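Local coordinates for protein blood group a-and b-cleaving endo-beta-galactosidase (Streptococcus pneumoniae, PDB 2YGL) that cleaves blood group A and B antigens as a family 98 glycoside hydrolase, this fragment holding its tandem CBM51 modules, which probably bind such carbohydrates, at residues R97-V102 against H155-E160; S67-S72 against L148-G153; I45-S50 against E160-D165. All coordinates share one frame; numbering follows the deposited sequence.

Contact 1. Residues R97-V102 against H155-E160. With CA (calcium ion), chain C.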
loop_
_atom_site.group_PDB
_atom_site.type_symbol
_atom_site.label_atom_id
_atom_site.label_comp_id
_atom_site.label_asym_id
_atom_site.label_seq_id
_atom_site.Cartn_x
_atom_site.Cartn_y
_atom_site.Cartn_z
ATOM N N ARG A 97 -13.664 7.542 45.759
ATOM C CA ARG A 97 -13.019 8.715 46.349
ATOM C C ARG A 97 -12.549 9.648 45.237
ATOM O O ARG A 97 -12.290 9.200 44.118
ATOM C CB ARG A 97 -11.836 8.293 47.224
ATOM C CG ARG A 97 -12.222 7.731 48.589
ATOM C CD ARG A 97 -11.104 6.895 49.214
ATOM N NE ARG A 97 -9.799 7.556 49.154
ATOM C CZ ARG A 97 -8.741 7.216 49.890
ATOM N NH1 ARG A 97 -8.818 6.226 50.775
ATOM N NH2 ARG A 97 -7.602 7.881 49.749
ATOM N N SER A 98 -12.437 10.939 45.548
ATOM C CA SER A 98 -12.063 11.953 44.555
ATOM C C SER A 98 -10.596 11.888 44.104
ATOM O O SER A 98 -10.228 12.516 43.110
ATOM C CB SER A 98 -12.399 13.357 45.070
ATOM O OG SER A 98 -11.693 13.637 46.263
ATOM N N ASP A 99 -9.770 11.137 44.832
ATOM C CA ASP A 99 -8.373 10.914 44.437
ATOM C C ASP A 99 -8.219 9.650 43.578
ATOM O O ASP A 99 -7.139 9.367 43.054
ATOM C CB ASP A 99 -7.443 10.874 45.665
ATOM C CG ASP A 99 -7.879 9.857 46.713
ATOM O OD1 ASP A 99 -8.830 9.087 46.465
ATOM O OD2 ASP A 99 -7.263 9.825 47.798
ATOM N N HIS A 100 -9.312 8.899 43.448
ATOM C CA HIS A 100 -9.380 7.737 42.568
ATOM C C HIS A 100 -9.913 8.162 41.201
ATOM O O HIS A 100 -10.688 9.114 41.107
ATOM C CB HIS A 100 -10.283 6.663 43.180
ATOM C CG HIS A 100 -9.646 5.899 44.300
ATOM N ND1 HIS A 100 -9.600 4.521 44.327
ATOM C CD2 HIS A 100 -9.023 6.317 45.428
ATOM C CE1 HIS A 100 -8.982 4.124 45.425
ATOM N NE2 HIS A 100 -8.619 5.195 46.108
ATOM N N ALA A 101 -9.496 7.447 40.154
ATOM C CA ALA A 101 -9.857 7.761 38.762
ATOM C C ALA A 101 -9.467 9.190 38.345
ATOM O O ALA A 101 -10.300 9.970 37.873
ATOM C CB ALA A 101 -11.351 7.487 38.499
ATOM N N VAL A 102 -8.191 9.518 38.533
ATOM C CA VAL A 102 -7.655 10.828 38.160
ATOM C C VAL A 102 -6.428 10.617 37.278
ATOM O O VAL A 102 -5.361 10.227 37.759
ATOM C CB VAL A 102 -7.310 11.695 39.403
ATOM C CG1 VAL A 102 -6.672 13.022 38.990
ATOM C CG2 VAL A 102 -8.558 11.952 40.243
ATOM N N HIS A 155 -1.473 9.443 42.141
ATOM C CA HIS A 155 -1.742 8.047 42.486
ATOM C C HIS A 155 -2.255 7.288 41.270
ATOM O O HIS A 155 -2.805 7.888 40.349
ATOM C CB HIS A 155 -2.785 7.956 43.603
ATOM C CG HIS A 155 -2.496 8.835 44.779
ATOM N ND1 HIS A 155 -1.557 8.512 45.735
ATOM C CD2 HIS A 155 -3.027 10.021 45.156
ATOM C CE1 HIS A 155 -1.521 9.464 46.651
ATOM N NE2 HIS A 155 -2.404 10.391 46.323
ATOM N N THR A 156 -2.089 5.969 41.278
ATOM C CA THR A 156 -2.595 5.123 40.198
ATOM C C THR A 156 -4.007 4.589 40.494
ATOM O O THR A 156 -4.628 3.960 39.634
ATOM C CB THR A 156 -1.651 3.932 39.924
ATOM O OG1 THR A 156 -1.636 3.066 41.065
ATOM C CG2 THR A 156 -0.234 4.412 39.626
ATOM N N TRP A 157 -4.502 4.850 41.705
ATOM C CA TRP A 157 -5.796 4.333 42.167
ATOM C C TRP A 157 -6.937 4.651 41.200
ATOM O O TRP A 157 -7.171 5.813 40.865
ATOM C CB TRP A 157 -6.144 4.876 43.560
ATOM C CG TRP A 157 -5.062 4.731 44.609
ATOM C CD1 TRP A 157 -4.178 3.694 44.751
ATOM C CD2 TRP A 157 -4.781 5.645 45.678
ATOM N NE1 TRP A 157 -3.355 3.918 45.831
ATOM C CE2 TRP A 157 -3.703 5.106 46.418
ATOM C CE3 TRP A 157 -5.329 6.874 46.077
ATOM C CZ2 TRP A 157 -3.161 5.753 47.536
ATOM C CZ3 TRP A 157 -4.794 7.516 47.193
ATOM C CH2 TRP A 157 -3.720 6.953 47.908
ATOM N N GLY A 158 -7.628 3.606 40.752
ATOM C CA GLY A 158 -8.796 3.743 39.875
ATOM C C GLY A 158 -8.531 4.235 38.460
ATOM O O GLY A 158 -9.474 4.500 37.710
ATOM N N ASP A 159 -7.257 4.343 38.084
ATOM C CA ASP A 159 -6.884 4.856 36.762
ATOM C C ASP A 159 -7.011 3.805 35.660
ATOM O O ASP A 159 -6.023 3.419 35.030
ATOM C CB ASP A 159 -5.471 5.437 36.785
ATOM C CG ASP A 159 -5.358 6.665 37.666
ATOM O OD1 ASP A 159 -6.393 7.201 38.125
ATOM O OD2 ASP A 159 -4.215 7.105 37.894
ATOM N N GLU A 160 -8.245 3.367 35.428
ATOM C CA GLU A 160 -8.549 2.355 34.427
ATOM C C GLU A 160 -8.621 2.998 33.045
ATOM O O GLU A 160 -9.711 3.236 32.516
ATOM C CB GLU A 160 -9.875 1.657 34.764
ATOM C CG GLU A 160 -9.899 0.944 36.113
ATOM C CD GLU A 160 -9.166 -0.382 36.095
ATOM O OE1 GLU A 160 -9.382 -1.178 35.156
ATOM O OE2 GLU A 160 -8.378 -0.630 37.029
HETATM CA CA CA C . -4.218 9.038 39.160
HETATM O O HOH W 1 -5.773 8.264 40.804
HETATM O O HOH W 2 -3.869 10.710 40.643
#
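The carbonyl oxygen of Trp157 is gripped from several directions. Ala101 N donates to Trp157 O over 2.9 Å, from a position tilted 21° out of the carbonyl plane. His100 CA brings a weaker C-H contact to the same oxygen, and a calcium-bound water lies 2.8 Å from Trp157 O while also reaching Asp99 O. One residue on, the backbone N of Val102 meets Asp159 OD1 at 3.0 Å, nearly in line with its C-O bond, in a bent hydrogen bond that probably helps to orient the carboxylate, whose other oxygen binds the calcium. The two segments are loops at one end of the β-sandwich of a CBM51 module, and a calcium ion joins them: Val102 O comes from one, His155 O and Asp159 OD2 (2.3 Å from the calcium) from the other, and two waters and a sixth ligand from just past strand 145-151 complete the shell. Away from the metal the contact is aromatic. The His100 ring has Trp157 CB over its centre, 3.4 Å from the centroid, and the five-membered ring of Trp157 continues as an offset stack with planes 30° apart. His100 ND1 is buried here without a polar partner. His155 lays its ring under the far end of the indole, with Trp157 CZ3 over its centre. At the indole edge, Asp99 OD2 approaches Trp157 CZ3 to 3.4 Å near the ring plane, its carboxylate turned 71° from the indole. Arg97 holds that carboxylate side-on in a salt bridge, NE to OD1 and NH2 to OD2, Arg97 NH2 lying 2.8 Å from Asp99 OD2 in a nearly straight bond.

Contact 2. Residues S67-S72 against L148-G153. With CA (calcium ion), chain C.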
loop_
_atom_site.group_PDB
_atom_site.type_symbol
_atom_site.label_atom_id
_atom_site.label_comp_id
_atom_site.label_asym_id
_atom_site.label_seq_id
_atom_site.Cartn_x
_atom_site.Cartn_y
_atom_site.Cartn_z
ATOM N N SER A 67 3.632 6.321 35.344
ATOM C CA SER A 67 4.364 7.567 35.086
ATOM C C SER A 67 5.522 7.454 34.078
ATOM O O SER A 67 6.660 7.776 34.413
ATOM C CB SER A 67 4.856 8.174 36.407
ATOM O OG SER A 67 3.774 8.716 37.146
ATOM N N PRO A 68 5.235 7.020 32.833
ATOM C CA PRO A 68 3.938 6.568 32.326
ATOM C C PRO A 68 3.796 5.047 32.249
ATOM O O PRO A 68 4.787 4.321 32.348
ATOM C CB PRO A 68 3.905 7.150 30.912
ATOM C CG PRO A 68 5.367 7.228 30.494
ATOM C CD PRO A 68 6.221 7.166 31.743
ATOM N N SER A 69 2.557 4.585 32.091
ATOM C CA SER A 69 2.279 3.242 31.595
ATOM C C SER A 69 2.459 3.304 30.083
ATOM O O SER A 69 1.952 4.222 29.435
ATOM C CB SER A 69 0.847 2.827 31.950
ATOM O OG SER A 69 0.341 1.857 31.041
ATOM N N VAL A 70 3.191 2.343 29.525
ATOM C CA VAL A 70 3.517 2.347 28.095
ATOM C C VAL A 70 3.204 1.004 27.432
ATOM O O VAL A 70 3.654 -0.048 27.890
ATOM C CB VAL A 70 5.013 2.729 27.842
ATOM C CG1 VAL A 70 5.386 2.555 26.371
ATOM C CG2 VAL A 70 5.295 4.155 28.286
ATOM N N ILE A 71 2.426 1.055 26.352
ATOM C CA ILE A 71 2.165 -0.117 25.517
ATOM C C ILE A 71 2.606 0.197 24.084
ATOM O O ILE A 71 2.059 1.097 23.434
ATOM C CB ILE A 71 0.678 -0.544 25.568
ATOM C CG1 ILE A 71 0.225 -0.724 27.020
ATOM C CG2 ILE A 71 0.467 -1.843 24.791
ATOM C CD1 ILE A 71 -1.206 -0.329 27.282
ATOM N N SER A 72 3.608 -0.540 23.609
ATOM C CA SER A 72 4.232 -0.270 22.314
ATOM C C SER A 72 4.030 -1.401 21.314
ATOM O O SER A 72 3.978 -2.576 21.692
ATOM C CB SER A 72 5.729 -0.012 22.489
ATOM O OG SER A 72 5.953 1.094 23.343
ATOM N N LEU A 148 1.423 3.777 23.227
ATOM C CA LEU A 148 0.255 4.222 23.975
ATOM C C LEU A 148 0.682 4.542 25.407
ATOM O O LEU A 148 1.052 3.645 26.170
ATOM C CB LEU A 148 -0.830 3.138 23.959
ATOM C CG LEU A 148 -1.802 3.032 22.773
ATOM C CD1 LEU A 148 -1.113 3.022 21.406
ATOM C CD2 LEU A 148 -2.680 1.798 22.932
ATOM N N LYS A 149 0.635 5.825 25.758
ATOM C CA LYS A 149 1.154 6.305 27.038
ATOM C C LYS A 149 0.052 6.901 27.909
ATOM O O LYS A 149 -0.770 7.678 27.428
ATOM C CB LYS A 149 2.247 7.354 26.810
ATOM C CG LYS A 149 3.442 6.861 26.000
ATOM C CD LYS A 149 4.301 8.020 25.493
ATOM C CE LYS A 149 5.205 8.591 26.578
ATOM N NZ LYS A 149 5.929 9.806 26.105
ATOM N N SER A 150 0.043 6.535 29.189
ATOM C CA SER A 150 -0.920 7.097 30.138
ATOM C C SER A 150 -0.254 7.510 31.446
ATOM O O SER A 150 0.500 6.738 32.047
ATOM C CB SER A 150 -2.094 6.142 30.387
ATOM O OG SER A 150 -1.652 4.861 30.788
ATOM N N PHE A 151 -0.541 8.738 31.871
ATOM C CA PHE A 151 0.098 9.336 33.042
ATOM C C PHE A 151 -0.867 9.405 34.229
ATOM O O PHE A 151 -1.887 10.098 34.178
ATOM C CB PHE A 151 0.660 10.722 32.696
ATOM C CG PHE A 151 1.836 10.687 31.747
ATOM C CD1 PHE A 151 1.640 10.642 30.366
ATOM C CD2 PHE A 151 3.142 10.705 32.234
ATOM C CE1 PHE A 151 2.725 10.609 29.485
ATOM C CE2 PHE A 151 4.235 10.675 31.361
ATOM C CZ PHE A 151 4.023 10.625 29.984
ATOM N N ALA A 152 -0.526 8.677 35.291
ATOM C CA ALA A 152 -1.389 8.514 36.465
ATOM C C ALA A 152 -1.430 9.729 37.383
ATOM O O ALA A 152 -2.419 9.945 38.081
ATOM C CB ALA A 152 -0.973 7.280 37.259
ATOM N N GLY A 153 -0.353 10.509 37.398
ATOM C CA GLY A 153 -0.253 11.641 38.314
ATOM C C GLY A 153 0.110 11.200 39.718
ATOM O O GLY A 153 0.977 10.342 39.896
HETATM CA CA CA C . -4.218 9.038 39.160
HETATM O O HOH W 3 2.048 10.344 35.861
HETATM O O HOH W 4 -0.730 3.243 28.570
HETATM O O HOH W 2 -3.869 10.710 40.643
HETATM O O HOH W 1 -5.773 8.264 40.804
#
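Ser69 and Ser150 face each other as a hydrogen-bonded antiparallel pair, and their side chains press close on the buried side of the sheet: Ser150 OG comes to 3.4 Å from Ser69 CB. The hydroxyl of Ser150 is set between its backbone N and carbonyl carbon (chi1 54°), which turns it toward Ser69 and a water that lies 2.9 Å from Ser150 OG and donates to Ser69 O. Ser69 OG is hydrogen-bonded to Thr18 O and to Thr63 OG1. Ile71 and Leu148, the next hydrogen-bonded pair, stand on the same face, where Leu148 meets Phe163 and Ile71 rests on Ile61. Here the backbone ladder is firm; the bond from Leu148 N to Ile71 O measures 2.8 Å. These are neighbouring strands of the five-stranded antiparallel sheet of a β-sandwich, 69-72 and 148-151, and this face turns into its core. The opposite face is looser and more exposed. Val70 and Lys149, a non-hydrogen-bonded pair, lie alongside one another with Val70 CG2 4.0 Å from Lys149 CG, and the ammonium group of Lys149 leaves for a salt bridge with Glu109. One spot on this looser face is tight: Pro68, preceded by a cis peptide, rests on a face of the Phe151 ring in a CH-π contact, its CB 3.6 Å from the Phe151 ring centroid; Arg105 makes a cation-π contact with that ring. The solvent end lies beyond the strands, where Ser67 OG and Gly153 N share one water, at 2.7 Å from Ser67 OG. Just before, Ala152 O binds the calcium ion at 2.3 Å.

Contact 3. Residues I45-S50 against E160-D165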
loop_
_atom_site.group_PDB
_atom_site.type_symbol
_atom_site.label_atom_id
_atom_site.label_comp_id
_atom_site.label_asym_id
_atom_site.label_seq_id
_atom_site.Cartn_x
_atom_site.Cartn_y
_atom_site.Cartn_z
ATOM N N ILE A 45 -15.227 -3.206 27.602
ATOM C CA ILE A 45 -14.763 -1.825 27.704
ATOM C C ILE A 45 -15.929 -0.877 27.420
ATOM O O ILE A 45 -16.648 -1.045 26.431
ATOM C CB ILE A 45 -13.597 -1.548 26.716
ATOM C CG1 ILE A 45 -12.333 -2.286 27.165
ATOM C CG2 ILE A 45 -13.330 -0.043 26.577
ATOM C CD1 ILE A 45 -11.279 -2.441 26.088
ATOM N N SER A 46 -16.130 0.097 28.302
ATOM C CA SER A 46 -17.173 1.096 28.093
ATOM C C SER A 46 -16.746 2.493 28.523
ATOM O O SER A 46 -16.018 2.664 29.500
ATOM C CB SER A 46 -18.486 0.694 28.776
ATOM O OG SER A 46 -18.347 0.616 30.181
ATOM N N LEU A 47 -17.214 3.483 27.772
ATOM C CA LEU A 47 -16.884 4.878 28.026
ATOM C C LEU A 47 -18.117 5.754 27.934
ATOM O O LEU A 47 -19.081 5.427 27.231
ATOM C CB LEU A 47 -15.831 5.374 27.029
ATOM C CG LEU A 47 -14.379 4.946 27.252
ATOM C CD1 LEU A 47 -13.491 5.391 26.088
ATOM C CD2 LEU A 47 -13.856 5.496 28.565
ATOM N N LEU A 48 -18.073 6.867 28.655
ATOM C CA LEU A 48 -19.090 7.897 28.561
ATOM C C LEU A 48 -18.865 8.687 27.276
ATOM O O LEU A 48 -17.787 9.246 27.060
ATOM C CB LEU A 48 -19.000 8.820 29.777
ATOM C CG LEU A 48 -20.231 9.587 30.259
ATOM C CD1 LEU A 48 -21.334 8.637 30.709
ATOM C CD2 LEU A 48 -19.830 10.505 31.399
ATOM N N THR A 49 -19.873 8.712 26.412
ATOM C CA THR A 49 -19.801 9.496 25.184
ATOM C C THR A 49 -20.607 10.793 25.333
ATOM O O THR A 49 -20.974 11.170 26.449
ATOM C CB THR A 49 -20.224 8.667 23.934
ATOM O OG1 THR A 49 -19.962 9.423 22.746
ATOM C CG2 THR A 49 -21.695 8.287 23.975
ATOM N N SER A 50 -20.867 11.473 24.219
ATOM C CA SER A 50 -21.633 12.716 24.234
ATOM C C SER A 50 -23.049 12.492 24.765
ATOM O O SER A 50 -23.625 11.413 24.594
ATOM C CB SER A 50 -21.671 13.345 22.842
ATOM O OG SER A 50 -22.130 14.683 22.921
ATOM N N GLU A 160 -8.245 3.367 35.428
ATOM C CA GLU A 160 -8.549 2.355 34.427
ATOM C C GLU A 160 -8.621 2.998 33.045
ATOM O O GLU A 160 -9.711 3.236 32.516
ATOM C CB GLU A 160 -9.875 1.657 34.764
ATOM C CG GLU A 160 -9.899 0.944 36.113
ATOM C CD GLU A 160 -9.166 -0.382 36.095
ATOM O OE1 GLU A 160 -9.382 -1.178 35.156
ATOM O OE2 GLU A 160 -8.378 -0.630 37.029
ATOM N N VAL A 161 -7.453 3.291 32.472
ATOM C CA VAL A 161 -7.377 3.889 31.142
ATOM C C VAL A 161 -7.678 2.834 30.088
ATOM O O VAL A 161 -7.071 1.758 30.077
ATOM C CB VAL A 161 -5.998 4.555 30.866
ATOM C CG1 VAL A 161 -5.836 4.908 29.386
ATOM C CG2 VAL A 161 -5.827 5.803 31.719
ATOM N N VAL A 162 -8.633 3.144 29.217
ATOM C CA VAL A 162 -8.928 2.288 28.078
ATOM C C VAL A 162 -8.701 3.007 26.759
ATOM O O VAL A 162 -9.069 4.177 26.591
ATOM C CB VAL A 162 -10.362 1.692 28.116
ATOM C CG1 VAL A 162 -10.456 0.584 29.155
ATOM C CG2 VAL A 162 -11.413 2.772 28.355
ATOM N N PHE A 163 -8.064 2.294 25.840
ATOM C CA PHE A 163 -7.939 2.728 24.464
ATOM C C PHE A 163 -9.003 1.947 23.691
ATOM O O PHE A 163 -8.718 0.917 23.078
ATOM C CB PHE A 163 -6.517 2.463 23.944
ATOM C CG PHE A 163 -5.434 3.164 24.739
ATOM C CD1 PHE A 163 -4.921 2.594 25.906
ATOM C CD2 PHE A 163 -4.930 4.395 24.322
ATOM C CE1 PHE A 163 -3.923 3.243 26.645
ATOM C CE2 PHE A 163 -3.930 5.050 25.053
ATOM C CZ PHE A 163 -3.429 4.471 26.217
ATOM N N ALA A 164 -10.238 2.439 23.766
ATOM C CA ALA A 164 -11.400 1.763 23.189
ATOM C C ALA A 164 -11.385 1.811 21.667
ATOM O O ALA A 164 -11.141 2.867 21.076
ATOM C CB ALA A 164 -12.693 2.369 23.726
ATOM N N ASP A 165 -11.642 0.657 21.051
ATOM C CA ASP A 165 -11.696 0.506 19.589
ATOM C C ASP A 165 -10.350 0.786 18.898
ATOM O O ASP A 165 -10.307 1.105 17.703
ATOM C CB ASP A 165 -12.825 1.373 18.997
ATOM C CG ASP A 165 -13.218 0.946 17.598
ATOM O OD1 ASP A 165 -13.470 -0.258 17.390
ATOM O OD2 ASP A 165 -13.280 1.818 16.705
#
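This is a wholly apolar, buried contact between two sheets, in which Ile45 and Leu47 of a two-stranded β-hairpin lie on Val162 and Ala164 of a strand in the larger sheet of the β-sandwich. The strand segments 45-48 and 160-164 run almost at right angles, 97° apart. Their axes stay 7.9 Å from each other at closest, and the backbones are joined through side chains. Val161 and Phe163 point the other way, with Phe163 reaching Leu148 of the opposing sheet; the hairpin therefore packs on the side of this strand turned away from the sandwich core. Tyr86 extends the apolar patch by touching both Leu47 and Ala164, while the hairpin partner strand 54-57 brings Phe57 against Ala164. Within the contact, Ile45 settles its CG2 methyl between two residues, 3.8 Å from Val162 CB and equally far from Ala164 CB. The Ile45 and Val162 side chains run antiparallel past one another, which leaves Val162 CG1 alongside the Ile45 chain, 4.0 Å from Ile45 CG1. The two methyls of Val162 are largely divided between the two hairpin residues: CG1 sits anti to the carbonyl carbon (chi1 -74°) and serves Ile45, whereas CG2 takes the crowded position between N and C and meets Leu47. Leu47 and Val162 come tip to tip, Leu47 CD2 lying 3.7 Å from Val162 CG2. The other branch of the leucine, while still near Val162 CG2, turns to the small residue beside it, bringing Leu47 CD1 to 3.9 Å from Ala164 CB.

From the N terminus, the chain lays down residues 45-50, then 67-72 and 97-102, and returns through 148-153, 155-160 and 160-165. Contact 3 closes the widest loop, with 109 residues between its segments; contacts 1 and 2, closing loops of 52 and 75 residues, fall within it. Those two cross, because 97-102 lies between the segments of contact 2 and 148-153 between those of contact 1. Contact 2 pairs two strands of the five-stranded sheet, contact 3 adds the outlying hairpin to the other large sheet, and contact 1 joins two loops at the end of the sandwich. The calcium ion links contacts 1 and 2, whereas contacts 1 and 3 share Glu160 in sequence only.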